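Local coordinates for MaoC-like dehydratase (PDB 3EXZ), which probably acts as a hydro-lyase of the MaoC-like family, adding or removing water across a carbon–carbon double bond, perhaps in an acyl thioester, at residues T120-T125 / R135-V140. Residues are numbered along the deposited sequence; the frame is centred on the assembly and turned at random.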
ATOM      1  N   THR A 120     -15.955  -6.332  -3.425  1.00 34.45           N
ATOM      2  CA  THR A 120     -15.024  -6.511  -2.324  1.00 33.88           C
ATOM      3  C   THR A 120     -14.154  -7.738  -2.598  1.00 34.14           C
ATOM      4  O   THR A 120     -14.634  -8.873  -2.589  1.00 34.08           O
ATOM      5  CB  THR A 120     -15.769  -6.698  -0.983  1.00 32.76           C
ATOM      6  OG1 THR A 120     -16.553  -5.530  -0.707  1.00 33.03           O
ATOM      7  CG2 THR A 120     -14.780  -6.898   0.148  1.00 32.66           C
ATOM      8  N   CYS A 121     -12.871  -7.501  -2.844  1.00 33.03           N
ATOM      9  CA  CYS A 121     -11.934  -8.580  -3.129  1.00 34.94           C
ATOM     10  C   CYS A 121     -10.922  -8.733  -2.018  1.00 33.69           C
ATOM     11  O   CYS A 121     -10.241  -7.773  -1.652  1.00 37.16           O
ATOM     12  CB  CYS A 121     -11.181  -8.312  -4.432  1.00 34.09           C
ATOM     13  SG  CYS A 121     -12.248  -8.072  -5.852  1.00 39.47           S
ATOM     14  N   GLN A 122     -10.825  -9.942  -1.482  1.00 33.42           N
ATOM     15  CA  GLN A 122      -9.865 -10.211  -0.426  1.00 32.41           C
ATOM     16  C   GLN A 122      -8.692 -10.988  -1.004  1.00 31.24           C
ATOM     17  O   GLN A 122      -8.817 -12.165  -1.338  1.00 33.07           O
ATOM     18  CB  GLN A 122     -10.510 -11.013   0.705  1.00 31.34           C
ATOM     19  CG  GLN A 122      -9.575 -11.269   1.864  1.00 33.32           C
ATOM     20  CD  GLN A 122     -10.285 -11.809   3.085  1.00 38.50           C
ATOM     21  OE1 GLN A 122     -10.819 -11.049   3.901  1.00 42.48           O
ATOM     22  NE2 GLN A 122     -10.314 -13.129   3.210  1.00 32.59           N
ATOM     23  N   SER A 123      -7.556 -10.315  -1.136  1.00 30.04           N
ATOM     24  CA  SER A 123      -6.356 -10.943  -1.663  1.00 29.04           C
ATOM     25  C   SER A 123      -5.378 -11.296  -0.547  1.00 31.94           C
ATOM     26  O   SER A 123      -4.981 -10.439   0.244  1.00 33.38           O
ATOM     27  CB  SER A 123      -5.658 -10.014  -2.655  1.00 27.33           C
ATOM     28  OG  SER A 123      -6.544  -9.626  -3.690  1.00 30.90           O
ATOM     29  N   ASP A 124      -5.009 -12.570  -0.479  1.00 32.82           N
ATOM     30  CA  ASP A 124      -4.045 -13.042   0.502  1.00 32.28           C
ATOM     31  C   ASP A 124      -2.770 -13.395  -0.261  1.00 30.71           C
ATOM     32  O   ASP A 124      -2.781 -14.235  -1.167  1.00 29.18           O
ATOM     33  CB  ASP A 124      -4.568 -14.275   1.248  1.00 33.76           C
ATOM     34  CG  ASP A 124      -5.592 -13.927   2.320  1.00 41.58           C
ATOM     35  OD1 ASP A 124      -6.113 -14.862   2.964  1.00 48.87           O
ATOM     36  OD2 ASP A 124      -5.871 -12.726   2.530  1.00 45.34           O
ATOM     37  N   THR A 125      -1.679 -12.718   0.082  1.00 29.95           N
ATOM     38  CA  THR A 125      -0.389 -12.976  -0.545  1.00 28.53           C
ATOM     39  C   THR A 125       0.292 -13.996   0.357  1.00 30.25           C
ATOM     40  O   THR A 125       0.473 -13.769   1.556  1.00 28.88           O
ATOM     41  CB  THR A 125       0.439 -11.697  -0.644  1.00 27.90           C
ATOM     42  OG1 THR A 125      -0.425 -10.631  -1.058  1.00 23.10           O
ATOM     43  CG2 THR A 125       1.573 -11.871  -1.682  1.00 23.00           C
ATOM     44  N   ARG A 135      -2.605  -9.326   3.625  1.00 28.09           N
ATOM     45  CA  ARG A 135      -4.009  -9.508   3.311  1.00 29.91           C
ATOM     46  C   ARG A 135      -4.512  -8.110   2.974  1.00 27.57           C
ATOM     47  O   ARG A 135      -4.302  -7.148   3.724  1.00 23.20           O
ATOM     48  CB  ARG A 135      -4.827 -10.088   4.460  1.00 32.95           C
ATOM     49  CG  ARG A 135      -6.322  -9.868   4.269  1.00 30.79           C
ATOM     50  CD  ARG A 135      -7.113 -10.692   5.267  1.00 33.60           C
ATOM     51  NE  ARG A 135      -6.994 -12.120   4.989  1.00 35.85           N
ATOM     52  CZ  ARG A 135      -7.718 -13.058   5.590  1.00 44.65           C
ATOM     53  NH1 ARG A 135      -8.625 -12.718   6.501  1.00 39.53           N
ATOM     54  NH2 ARG A 135      -7.540 -14.338   5.278  1.00 40.41           N
ATOM     55  N   SER A 136      -5.148  -8.008   1.815  1.00 27.76           N
ATOM     56  CA  SER A 136      -5.702  -6.763   1.333  1.00 28.34           C
ATOM     57  C   SER A 136      -7.173  -7.011   0.995  1.00 30.19           C
ATOM     58  O   SER A 136      -7.484  -7.714   0.034  1.00 31.92           O
ATOM     59  CB  SER A 136      -4.922  -6.302   0.095  1.00 26.97           C
ATOM     60  OG  SER A 136      -5.386  -5.054  -0.385  1.00 30.66           O
ATOM     61  N   THR A 137      -8.078  -6.479   1.820  1.00 30.32           N
ATOM     62  CA  THR A 137      -9.519  -6.595   1.571  1.00 31.30           C
ATOM     63  C   THR A 137      -9.828  -5.266   0.875  1.00 30.54           C
ATOM     64  O   THR A 137     -10.039  -4.232   1.509  1.00 30.53           O
ATOM     65  CB  THR A 137     -10.303  -6.741   2.878  1.00 33.98           C
ATOM     66  OG1 THR A 137      -9.819  -7.896   3.573  1.00 34.72           O
ATOM     67  CG2 THR A 137     -11.793  -6.921   2.593  1.00 33.41           C
ATOM     68  N   ALA A 138      -9.851  -5.307  -0.448  1.00 31.11           N
ATOM     69  CA  ALA A 138     -10.061  -4.121  -1.264  1.00 32.03           C
ATOM     70  C   ALA A 138     -11.436  -3.970  -1.878  1.00 31.87           C
ATOM     71  O   ALA A 138     -12.128  -4.956  -2.116  1.00 32.89           O
ATOM     72  CB  ALA A 138      -8.996  -4.105  -2.404  1.00 27.71           C
ATOM     73  N   LYS A 139     -11.838  -2.726  -2.109  1.00 33.24           N
ATOM     74  CA  LYS A 139     -13.098  -2.465  -2.789  1.00 35.77           C
ATOM     75  C   LYS A 139     -12.671  -1.958  -4.176  1.00 36.32           C
ATOM     76  O   LYS A 139     -11.998  -0.929  -4.308  1.00 35.87           O
ATOM     77  CB  LYS A 139     -13.926  -1.414  -2.059  1.00 37.25           C
ATOM     78  CG  LYS A 139     -14.467  -1.903  -0.725  1.00 40.45           C
ATOM     79  CD  LYS A 139     -15.088  -0.762   0.063  1.00 47.21           C
ATOM     80  CE  LYS A 139     -15.841  -1.279   1.285  1.00 53.96           C
ATOM     81  NZ  LYS A 139     -16.765  -2.403   0.937  1.00 50.29           N
ATOM     82  N   VAL A 140     -13.065  -2.697  -5.205  1.00 36.55           N
ATOM     83  CA  VAL A 140     -12.713  -2.380  -6.579  1.00 38.82           C
ATOM     84  C   VAL A 140     -13.968  -1.962  -7.342  1.00 38.27           C
ATOM     85  O   VAL A 140     -15.069  -2.425  -7.036  1.00 36.81           O
ATOM     86  CB  VAL A 140     -12.033  -3.629  -7.231  1.00 38.40           C
ATOM     87  CG1 VAL A 140     -11.599  -3.335  -8.647  1.00 44.72           C
ATOM     88  CG2 VAL A 140     -10.833  -4.043  -6.395  1.00 40.66           C
TER
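Cys121 and Ala138 face each other as a hydrogen-bonded antiparallel pair, and Ser123 and Ser136 form the next. Segments 120-125 and 135-140 lie on the two arms of a β-hairpin, strands 116-126 and 132-143, in the antiparallel sheet of the hot-dog fold. Each pair closes a ring of two backbone bonds; Cys121 N reaches Ala138 O at 2.7 Å, and Ser123 N reaches Ser136 O at 2.9 Å. The strand directions lie 156° apart, and at the non-hydrogen-bonded pairs CA–H groups lean on the same carbonyls, as where Thr120 CA sits 3.3 Å from Ala138 O. The sheet continues to strand 97-109 beside 120-125 and to strand 81-87 beside 135-140. On the face bearing Cys121, Ser123, Ser136 and Ala138, the buried serine hydroxyls hydrogen-bond to the flanking strands, Ser123 OG to Thr102 OG1 and Ser136 OG to Thr84 OG1.

The face bearing Thr120, Gln122, Asp124, Arg135 and Thr137 is largely polar. Arg135 grips Asp124 side-on, its NE 2.8 Å from Asp124 OD2 and its NH2 engaging the syn lone pair of Asp124 OD1; the carboxylate and guanidinium planes are only 8° apart. With CG anti to the backbone N (chi1 162°) and a bend at chi3, the arginine chain runs beside Asp124 and presents its NE/NH2 edge to both carboxylate oxygens. The Gln122 amide stacks over one guanidinium face, placing its NE2 3.5 Å from Arg135 CZ. A leucine in place of Arg135 would probably leave the Asp124 carboxylate without its countercharge and the Gln122 amide without a flat group to lie against. Further along, Thr120 CG2 meets Thr137 CG2 methyl to methyl, while Thr137 OG1 donates a weak hydrogen bond to Gln122 OE1 at 3.3 Å.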